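Local coordinates for putative xanthine dehydrogenase YAGS fad-binding subunit (Escherichia coli, PDB 5G5G), which probably oxidises aldehydes at a molybdenum centre, holding the pterin cytosine dinucleotide and dioxothiomolybdenum cofactor of a periplasmic aldehyde oxidase, at residues I374-E378 and W414-N418; G76-T82 and I112-E118; H304-N310 and H333-A339. All blocks are in the same frame, centred on the assembly; numbering follows the deposited sequence.

How the contacts relate
Coming from the N terminus, the chain first closes contact 2, where strand 111-117 comes back against strand 77-82, with 29 residues between segments 76-82 and 112-118. This strand pair of the hammerhead domain borders a mixed seven-stranded sheet. Contact 3 follows, pairing strands 299-310 and 331-340 within a five-stranded sheet. Contact 1 closes last: the start of helix 376-382 meets the turn after helix 401-412, 35 residues on. The three are in series, neither nested nor crossed, and none touches another. Contacts 1 and 2 lie on opposite sides of the chain's centre, about 62 Å apart between centres; contact 3 stands about 32 Å from contact 1 and about 42 Å from contact 2, centre to centre.

Contact 1 (I374-E378 and W414-N418)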
loop_
_atom_site.group_PDB
_atom_site.type_symbol
_atom_site.label_atom_id
_atom_site.label_comp_id
_atom_site.label_asym_id
_atom_site.label_seq_id
_atom_site.Cartn_x
_atom_site.Cartn_y
_atom_site.Cartn_z
ATOM N N ILE C 374 2.798 -30.788 22.284
ATOM C CA ILE C 374 2.304 -31.404 21.043
ATOM C C ILE C 374 2.716 -30.503 19.910
ATOM O O ILE C 374 2.545 -29.301 19.992
ATOM C CB ILE C 374 0.766 -31.569 21.101
ATOM C CG1 ILE C 374 0.390 -32.506 22.289
ATOM C CG2 ILE C 374 0.222 -32.093 19.781
ATOM C CD1 ILE C 374 -1.111 -32.614 22.494
ATOM N N ASP C 375 3.259 -31.090 18.847
ATOM C CA ASP C 375 3.579 -30.350 17.611
ATOM C C ASP C 375 2.353 -29.551 17.160
ATOM O O ASP C 375 1.247 -30.053 17.143
ATOM C CB ASP C 375 4.029 -31.329 16.511
ATOM C CG ASP C 375 4.180 -30.664 15.175
ATOM O OD1 ASP C 375 3.169 -30.604 14.459
ATOM O OD2 ASP C 375 5.290 -30.200 14.851
ATOM N N PRO C 376 2.548 -28.285 16.768
ATOM C CA PRO C 376 1.382 -27.437 16.497
ATOM C C PRO C 376 0.559 -27.853 15.268
ATOM O O PRO C 376 -0.634 -27.546 15.194
ATOM C CB PRO C 376 1.981 -26.020 16.306
ATOM C CG PRO C 376 3.410 -26.253 16.102
ATOM C CD PRO C 376 3.796 -27.541 16.759
ATOM N N VAL C 377 1.175 -28.551 14.322
ATOM C CA VAL C 377 0.398 -29.109 13.185
ATOM C C VAL C 377 -0.441 -30.248 13.706
ATOM O O VAL C 377 -1.632 -30.273 13.484
ATOM C CB VAL C 377 1.299 -29.587 12.036
ATOM C CG1 VAL C 377 0.487 -30.340 10.984
ATOM C CG2 VAL C 377 2.078 -28.432 11.430
ATOM N N GLU C 378 0.172 -31.195 14.420
ATOM C CA GLU C 378 -0.574 -32.318 14.988
ATOM C C GLU C 378 -1.683 -31.877 15.941
ATOM O O GLU C 378 -2.735 -32.500 16.005
ATOM C CB GLU C 378 0.362 -33.279 15.729
ATOM C CG GLU C 378 1.264 -34.089 14.780
ATOM C CD GLU C 378 0.492 -34.950 13.753
ATOM O OE1 GLU C 378 -0.656 -35.423 13.985
ATOM O OE2 GLU C 378 1.058 -35.154 12.671
ATOM N N TRP C 414 8.524 -29.246 7.339
ATOM C CA TRP C 414 8.218 -28.881 8.711
ATOM C C TRP C 414 8.976 -29.707 9.746
ATOM O O TRP C 414 9.367 -29.193 10.801
ATOM C CB TRP C 414 6.714 -29.002 8.949
ATOM C CG TRP C 414 6.299 -28.676 10.299
ATOM C CD1 TRP C 414 5.898 -29.546 11.246
ATOM C CD2 TRP C 414 6.252 -27.377 10.883
ATOM N NE1 TRP C 414 5.551 -28.856 12.391
ATOM C CE2 TRP C 414 5.776 -27.524 12.200
ATOM C CE3 TRP C 414 6.531 -26.083 10.408
ATOM C CZ2 TRP C 414 5.609 -26.426 13.064
ATOM C CZ3 TRP C 414 6.342 -24.993 11.277
ATOM C CH2 TRP C 414 5.895 -25.176 12.564
ATOM N N LYS C 415 9.178 -30.988 9.463
ATOM C CA LYS C 415 9.900 -31.800 10.419
ATOM C C LYS C 415 11.352 -31.380 10.657
ATOM O O LYS C 415 11.960 -31.782 11.640
ATOM C CB LYS C 415 9.739 -33.287 10.094
ATOM C CG LYS C 415 8.284 -33.720 10.321
ATOM C CD LYS C 415 8.114 -35.180 10.675
ATOM C CE LYS C 415 6.662 -35.530 10.933
ATOM N NZ LYS C 415 5.969 -35.858 9.643
ATOM N N GLN C 416 11.892 -30.528 9.815
ATOM C CA GLN C 416 13.253 -30.058 10.004
ATOM C C GLN C 416 13.338 -28.831 10.986
ATOM O O GLN C 416 14.434 -28.402 11.353
ATOM C CB GLN C 416 13.909 -29.887 8.590
ATOM C CG GLN C 416 14.377 -31.263 7.949
ATOM C CD GLN C 416 13.268 -32.297 7.523
ATOM O OE1 GLN C 416 12.565 -32.116 6.506
ATOM N NE2 GLN C 416 13.165 -33.424 8.267
ATOM N N ARG C 417 12.187 -28.314 11.432
ATOM C CA ARG C 417 12.100 -27.295 12.491
ATOM C C ARG C 417 12.702 -27.828 13.813
ATOM O O ARG C 417 12.457 -28.971 14.209
ATOM C CB ARG C 417 10.639 -26.921 12.768
ATOM C CG ARG C 417 10.445 -25.855 13.850
ATOM C CD ARG C 417 8.967 -25.667 14.193
ATOM N NE ARG C 417 8.563 -26.776 15.056
ATOM C CZ ARG C 417 7.889 -26.701 16.211
ATOM N NH1 ARG C 417 7.409 -25.597 16.715
ATOM N NH2 ARG C 417 7.650 -27.833 16.858
ATOM N N ASN C 418 13.482 -26.987 14.461
ATOM C CA ASN C 418 13.919 -27.228 15.799
ATOM C C ASN C 418 12.818 -26.711 16.686
ATOM O O ASN C 418 12.529 -25.510 16.674
ATOM C CB ASN C 418 15.231 -26.503 16.066
ATOM C CG ASN C 418 15.887 -26.962 17.360
ATOM O OD1 ASN C 418 15.204 -27.332 18.320
ATOM N ND2 ASN C 418 17.209 -26.985 17.371
HETATM O O HOH W 1 7.747 -30.610 15.856
#
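D375 and W414 make the one direct hydrogen bond here: W414 NE1 donates to D375 OD2 at 2.8 Å. D375 OD2 accepts on its syn lone pair and lies close to the indole plane, while the carboxylate stands nearly upright to the ring (79°). The aspartate reaches over because CG sits anti to the backbone N, chi1 172°. The charge pairing is looser. R417 NH2 is 3.9 Å from D375 OD2, a long salt bridge in which the oxygen lies well out of the guanidinium plane and no N-H points at it. Water 1 fills in, donating to D375 OD2 and accepting from R417 NH2.

The other carboxylate oxygen works for its own helix. D375 is the N-cap of helix 376-382, OD1 taking E378 N at 3.1 Å on its anti lone pair and V377 N in a weak, bent bond. One carboxylate thus ties the start of this helix to the turn following helix 401-412, and the helix start would probably help stabilise its negative charge.

Apolar contacts close round the tryptophan. V377 CG2 makes a CH-pi contact, 3.9 Å from the centroid of the five-membered ring of W414. R417 CD lies over the opposite face. At the rim, P376 CG touches W414 CZ2 at 3.8 Å. V435 of strand 429-441 also packs on P376 and W414, and H433 touches W414 and R417.

Contact 2 (G76-T82 and I112-E118); sequences GVLAVIT and IALVVAE
I81 and L114 mark the tight part of this strand pair. They bond in both directions, I81 N to L114 O at 2.8 Å and L114 N to I81 O at 2.9 Å, with both donors in the carbonyl planes. V116 N reaches A79 O almost straight, with an N-H...O angle of 176°. Side chains fill in on both faces: V80 CG2 lies beside V115 CG2, pointing the same way, and I81 CB meets L114 CB at 4.2 Å. V115 CG1 packs on V77 CG2, 3.9 Å away and nearly at right angles. Helix 120-127 covers V77, V115 and A117, whereas helix 250-262 lies over A79, L114 and V116.

The pairing is antiparallel and belongs to the hammerhead domain of the aldehyde oxidase and xanthine dehydrogenase family. Strand 77-82 is outermost in its sheet within this chain, with 111-117 between it and strand 49-55.

Toward the G76 end the pair is partly open to solvent and its bonding less regular. A classic bulge sets both L78 and A79 against V116, whose O takes L78 N at 2.8 Å but A79 N only weakly at 3.4 Å. L78 has CG beside its backbone N, chi1 -63°, which brings CD1 to V116 CG1 and leaves CD2 near E118 OE2 at 3.7 Å. The carboxylate of E118 is engaged in a salt bridge with R264, while E118 N closes the ladder on G76 O.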
loop_
_atom_site.group_PDB
_atom_site.type_symbol
_atom_site.label_atom_id
_atom_site.label_comp_id
_atom_site.label_asym_id
_atom_site.label_seq_id
_atom_site.Cartn_x
_atom_site.Cartn_y
_atom_site.Cartn_z
ATOM N N GLY C 76 -9.144 31.033 -11.437
ATOM C CA GLY C 76 -9.679 29.856 -12.100
ATOM C C GLY C 76 -10.863 29.166 -11.368
ATOM O O GLY C 76 -11.338 28.105 -11.809
ATOM N N VAL C 77 -11.322 29.736 -10.237
ATOM C CA VAL C 77 -12.333 29.031 -9.386
ATOM C C VAL C 77 -13.723 29.269 -9.991
ATOM O O VAL C 77 -14.068 30.374 -10.371
ATOM C CB VAL C 77 -12.262 29.485 -7.911
ATOM C CG1 VAL C 77 -13.448 28.961 -7.107
ATOM C CG2 VAL C 77 -10.993 28.928 -7.289
ATOM N N LEU C 78 -14.508 28.190 -10.048
ATOM C CA LEU C 78 -15.868 28.184 -10.534
ATOM C C LEU C 78 -16.881 28.209 -9.398
ATOM O O LEU C 78 -17.869 28.938 -9.502
ATOM C CB LEU C 78 -16.154 26.917 -11.370
ATOM C CG LEU C 78 -15.364 26.687 -12.672
ATOM C CD1 LEU C 78 -15.966 25.499 -13.409
ATOM C CD2 LEU C 78 -15.487 27.911 -13.515
ATOM N N ALA C 79 -16.662 27.452 -8.344
ATOM C CA ALA C 79 -17.603 27.396 -7.213
ATOM C C ALA C 79 -16.930 26.704 -6.025
ATOM O O ALA C 79 -15.888 26.052 -6.161
ATOM C CB ALA C 79 -18.831 26.582 -7.605
ATOM N N VAL C 80 -17.567 26.840 -4.854
ATOM C CA VAL C 80 -17.152 26.054 -3.696
ATOM C C VAL C 80 -18.397 25.367 -3.134
ATOM O O VAL C 80 -19.362 26.055 -2.783
ATOM C CB VAL C 80 -16.518 26.947 -2.580
ATOM C CG1 VAL C 80 -16.030 26.076 -1.427
ATOM C CG2 VAL C 80 -15.382 27.784 -3.178
ATOM N N ILE C 81 -18.359 24.047 -3.055
ATOM C CA ILE C 81 -19.458 23.235 -2.537
ATOM C C ILE C 81 -19.301 23.061 -1.040
ATOM O O ILE C 81 -18.205 22.726 -0.594
ATOM C CB ILE C 81 -19.485 21.853 -3.178
ATOM C CG1 ILE C 81 -19.357 21.985 -4.701
ATOM C CG2 ILE C 81 -20.736 21.073 -2.752
ATOM C CD1 ILE C 81 -20.267 22.951 -5.373
ATOM N N THR C 82 -20.400 23.231 -0.293
ATOM C CA THR C 82 -20.422 23.025 1.151
ATOM C C THR C 82 -21.697 22.321 1.560
ATOM O O THR C 82 -22.613 22.280 0.779
ATOM C CB THR C 82 -20.397 24.377 1.893
ATOM O OG1 THR C 82 -21.617 25.097 1.635
ATOM C CG2 THR C 82 -19.243 25.228 1.411
ATOM N N ILE C 112 -15.501 18.641 4.198
ATOM C CA ILE C 112 -16.367 19.782 4.539
ATOM C C ILE C 112 -16.617 20.755 3.402
ATOM O O ILE C 112 -17.511 21.606 3.494
ATOM C CB ILE C 112 -15.919 20.543 5.804
ATOM C CG1 ILE C 112 -14.505 21.137 5.611
ATOM C CG2 ILE C 112 -15.986 19.611 6.996
ATOM C CD1 ILE C 112 -14.064 22.049 6.746
ATOM N N ALA C 113 -15.805 20.683 2.358
ATOM C CA ALA C 113 -15.984 21.558 1.212
ATOM C C ALA C 113 -15.254 20.975 -0.002
ATOM O O ALA C 113 -14.394 20.070 0.135
ATOM C CB ALA C 113 -15.516 22.982 1.496
ATOM N N LEU C 114 -15.642 21.475 -1.181
ATOM C CA LEU C 114 -14.949 21.123 -2.430
ATOM C C LEU C 114 -14.800 22.377 -3.258
ATOM O O LEU C 114 -15.787 23.030 -3.550
ATOM C CB LEU C 114 -15.724 20.077 -3.244
ATOM C CG LEU C 114 -15.017 19.624 -4.540
ATOM C CD1 LEU C 114 -14.126 18.428 -4.236
ATOM C CD2 LEU C 114 -16.017 19.323 -5.640
ATOM N N VAL C 115 -13.562 22.738 -3.608
ATOM C CA VAL C 115 -13.378 23.871 -4.517
ATOM C C VAL C 115 -13.262 23.327 -5.936
ATOM O O VAL C 115 -12.457 22.412 -6.149
ATOM C CB VAL C 115 -12.101 24.652 -4.193
ATOM C CG1 VAL C 115 -11.910 25.800 -5.161
ATOM C CG2 VAL C 115 -12.127 25.184 -2.771
ATOM N N VAL C 116 -14.026 23.884 -6.881
ATOM C CA VAL C 116 -14.048 23.471 -8.268
ATOM C C VAL C 116 -13.359 24.576 -9.049
ATOM O O VAL C 116 -13.714 25.753 -8.890
ATOM C CB VAL C 116 -15.520 23.377 -8.757
ATOM C CG1 VAL C 116 -15.576 22.932 -10.199
ATOM C CG2 VAL C 116 -16.262 22.407 -7.874
ATOM N N ALA C 117 -12.349 24.217 -9.835
ATOM C CA ALA C 117 -11.618 25.191 -10.641
ATOM C C ALA C 117 -11.257 24.637 -12.036
ATOM O O ALA C 117 -11.430 23.474 -12.320
ATOM C CB ALA C 117 -10.369 25.608 -9.903
ATOM N N GLU C 118 -10.723 25.514 -12.868
ATOM C CA GLU C 118 -10.435 25.222 -14.266
ATOM C C GLU C 118 -9.276 24.233 -14.418
ATOM O O GLU C 118 -9.256 23.454 -15.373
ATOM C CB GLU C 118 -10.103 26.520 -14.981
ATOM C CG GLU C 118 -11.320 27.397 -15.171
ATOM C CD GLU C 118 -12.238 26.926 -16.282
ATOM O OE1 GLU C 118 -11.916 25.930 -16.991
ATOM O OE2 GLU C 118 -13.294 27.548 -16.454
#

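Contact 3 (H304-N310 and H333-A339); sequences HESWSGN and HTGLRLA
R337 places CG beside its own backbone N, chi1 -55°, and bends again at chi2, -75°; the first aliphatic carbons are thereby laid over the indole of W307 while the guanidinium swings back toward E305. R337 CB stands 3.4 Å from the centroid of the five-membered ring of W307, a CH-pi contact over the face, and R337 CG follows at 3.6 Å from W307 CE2. The indole has other partners: NE1 bonds to V150 O, and K147 makes a cation-pi contact. With an alanine at W307, CB and CG of R337 would probably lose the surface they lie on, leaving V150 O without its donor.

These side chains share a face of a parallel strand pair, 304-310 with 333-339, inside a five-stranded mixed sheet of the molybdopterin-binding region. Backbone bonds run alternately from one strand to the other, from H304 N to H333 O, 2.9 Å, through to N310 N to A339 O, 3.1 Å.

E305 on that face joins R337 and the ring of H333. H333 NE2 donates to E305 OE2 at 2.6 Å, on the anti side and a little out of the carboxylate plane. Since H333 ND1 also bonds to N161 OD1, the ring may well be a cation. R337 NH2 lies 3.3 Å from E305 OE2, pairing by charge alone, as no N-H points at the oxygen; water 2 links R337 NE to E305 OE1. R337 NH1 donates to L336 O at 2.8 Å and pairs with D159. The absent side chain of G335 makes room here: a CB would collide with R337 NH1.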
loop_
_atom_site.group_PDB
_atom_site.type_symbol
_atom_site.label_atom_id
_atom_site.label_comp_id
_atom_site.label_asym_id
_atom_site.label_seq_id
_atom_site.Cartn_x
_atom_site.Cartn_y
_atom_site.Cartn_z
ATOM N N HIS C 304 -13.509 -16.794 23.499
ATOM C CA HIS C 304 -12.854 -15.729 22.727
ATOM C C HIS C 304 -13.750 -14.492 22.826
ATOM O O HIS C 304 -14.933 -14.530 22.437
ATOM C CB HIS C 304 -12.678 -16.167 21.296
ATOM C CG HIS C 304 -11.806 -15.280 20.462
ATOM N ND1 HIS C 304 -11.388 -15.663 19.209
ATOM C CD2 HIS C 304 -11.292 -14.051 20.677
ATOM C CE1 HIS C 304 -10.631 -14.710 18.695
ATOM N NE2 HIS C 304 -10.576 -13.709 19.556
ATOM N N GLU C 305 -13.216 -13.434 23.421
ATOM C CA GLU C 305 -13.933 -12.143 23.455
ATOM C C GLU C 305 -13.074 -11.124 22.723
ATOM O O GLU C 305 -11.858 -11.177 22.800
ATOM C CB GLU C 305 -14.231 -11.709 24.872
ATOM C CG GLU C 305 -15.186 -12.641 25.579
ATOM C CD GLU C 305 -15.614 -12.175 26.944
ATOM O OE1 GLU C 305 -14.889 -11.403 27.593
ATOM O OE2 GLU C 305 -16.721 -12.584 27.370
ATOM N N SER C 306 -13.711 -10.242 21.978
ATOM C CA SER C 306 -13.014 -9.185 21.263
ATOM C C SER C 306 -13.681 -7.842 21.430
ATOM O O SER C 306 -14.922 -7.732 21.375
ATOM C CB SER C 306 -12.939 -9.535 19.782
ATOM O OG SER C 306 -12.096 -8.608 19.101
ATOM N N TRP C 307 -12.854 -6.846 21.690
ATOM C CA TRP C 307 -13.270 -5.443 21.769
ATOM C C TRP C 307 -12.757 -4.711 20.528
ATOM O O TRP C 307 -11.615 -4.880 20.120
ATOM C CB TRP C 307 -12.650 -4.790 23.002
ATOM C CG TRP C 307 -13.342 -5.055 24.273
ATOM C CD1 TRP C 307 -14.165 -4.222 24.938
ATOM C CD2 TRP C 307 -13.213 -6.240 25.091
ATOM N NE1 TRP C 307 -14.619 -4.842 26.113
ATOM C CE2 TRP C 307 -14.018 -6.062 26.222
ATOM C CE3 TRP C 307 -12.515 -7.446 24.940
ATOM C CZ2 TRP C 307 -14.154 -7.077 27.231
ATOM C CZ3 TRP C 307 -12.655 -8.446 25.910
ATOM C CH2 TRP C 307 -13.466 -8.257 27.018
ATOM N N SER C 308 -13.603 -3.878 19.949
ATOM C CA SER C 308 -13.216 -2.938 18.890
ATOM C C SER C 308 -14.105 -1.717 19.097
ATOM O O SER C 308 -15.077 -1.776 19.877
ATOM C CB SER C 308 -13.419 -3.531 17.468
ATOM O OG SER C 308 -14.825 -3.654 17.148
ATOM N N GLY C 309 -13.790 -0.649 18.410
ATOM C CA GLY C 309 -14.555 0.569 18.533
ATOM C C GLY C 309 -14.956 1.169 17.202
ATOM O O GLY C 309 -14.377 0.852 16.153
ATOM N N ASN C 310 -15.972 2.013 17.244
ATOM C CA ASN C 310 -16.389 2.710 16.040
ATOM C C ASN C 310 -17.234 3.914 16.383
ATOM O O ASN C 310 -17.637 4.121 17.557
ATOM C CB ASN C 310 -17.195 1.743 15.109
ATOM C CG ASN C 310 -16.892 1.956 13.657
ATOM O OD1 ASN C 310 -16.601 3.089 13.237
ATOM N ND2 ASN C 310 -16.968 0.893 12.871
ATOM N N HIS C 333 -17.495 -20.237 24.495
ATOM C CA HIS C 333 -18.087 -18.922 24.671
ATOM C C HIS C 333 -17.431 -17.944 23.694
ATOM O O HIS C 333 -16.185 -17.888 23.569
ATOM C CB HIS C 333 -17.980 -18.478 26.128
ATOM C CG HIS C 333 -18.105 -17.005 26.323
ATOM N ND1 HIS C 333 -19.319 -16.381 26.456
ATOM C CD2 HIS C 333 -17.171 -16.026 26.382
ATOM C CE1 HIS C 333 -19.142 -15.076 26.593
ATOM N NE2 HIS C 333 -17.846 -14.824 26.516
ATOM N N THR C 334 -18.256 -17.182 22.972
ATOM C CA THR C 334 -17.722 -16.130 22.130
ATOM C C THR C 334 -18.549 -14.898 22.318
ATOM O O THR C 334 -19.740 -14.967 22.590
ATOM C CB THR C 334 -17.682 -16.505 20.623
ATOM O OG1 THR C 334 -18.899 -17.142 20.248
ATOM C CG2 THR C 334 -16.621 -17.467 20.305
ATOM N N GLY C 335 -17.907 -13.742 22.215
ATOM C CA GLY C 335 -18.598 -12.498 22.393
ATOM C C GLY C 335 -17.875 -11.315 21.834
ATOM O O GLY C 335 -16.644 -11.242 21.893
ATOM N N LEU C 336 -18.649 -10.373 21.293
ATOM C CA LEU C 336 -18.120 -9.090 20.838
ATOM C C LEU C 336 -18.470 -7.986 21.807
ATOM O O LEU C 336 -19.548 -7.989 22.430
ATOM C CB LEU C 336 -18.640 -8.712 19.427
ATOM C CG LEU C 336 -18.255 -9.635 18.283
ATOM C CD1 LEU C 336 -18.942 -9.169 16.995
ATOM C CD2 LEU C 336 -16.736 -9.707 18.144
ATOM N N ARG C 337 -17.571 -7.008 21.903
ATOM C CA ARG C 337 -17.782 -5.820 22.721
ATOM C C ARG C 337 -17.440 -4.608 21.853
ATOM O O ARG C 337 -16.333 -4.532 21.305
ATOM C CB ARG C 337 -16.917 -5.893 23.950
ATOM C CG ARG C 337 -17.107 -7.195 24.805
ATOM C CD ARG C 337 -18.354 -7.129 25.551
ATOM N NE ARG C 337 -18.514 -8.361 26.370
ATOM C CZ ARG C 337 -19.093 -9.497 25.970
ATOM N NH1 ARG C 337 -19.650 -9.585 24.775
ATOM N NH2 ARG C 337 -19.225 -10.511 26.849
ATOM N N LEU C 338 -18.386 -3.676 21.747
ATOM C CA LEU C 338 -18.241 -2.555 20.829
ATOM C C LEU C 338 -18.181 -1.235 21.603
ATOM O O LEU C 338 -19.187 -0.814 22.190
ATOM C CB LEU C 338 -19.421 -2.573 19.831
ATOM C CG LEU C 338 -19.353 -1.466 18.776
ATOM C CD1 LEU C 338 -18.097 -1.471 17.946
ATOM C CD2 LEU C 338 -20.601 -1.606 17.930
ATOM N N ALA C 339 -17.020 -0.596 21.608
ATOM C CA ALA C 339 -16.872 0.738 22.207
ATOM C C ALA C 339 -17.261 1.792 21.195
ATOM O O ALA C 339 -17.249 1.548 19.982
ATOM C CB ALA C 339 -15.436 0.972 22.645
HETATM O O HOH W 2 -16.700 -9.227 28.818
HETATM O O HOH W 3 -16.233 -5.531 18.723
#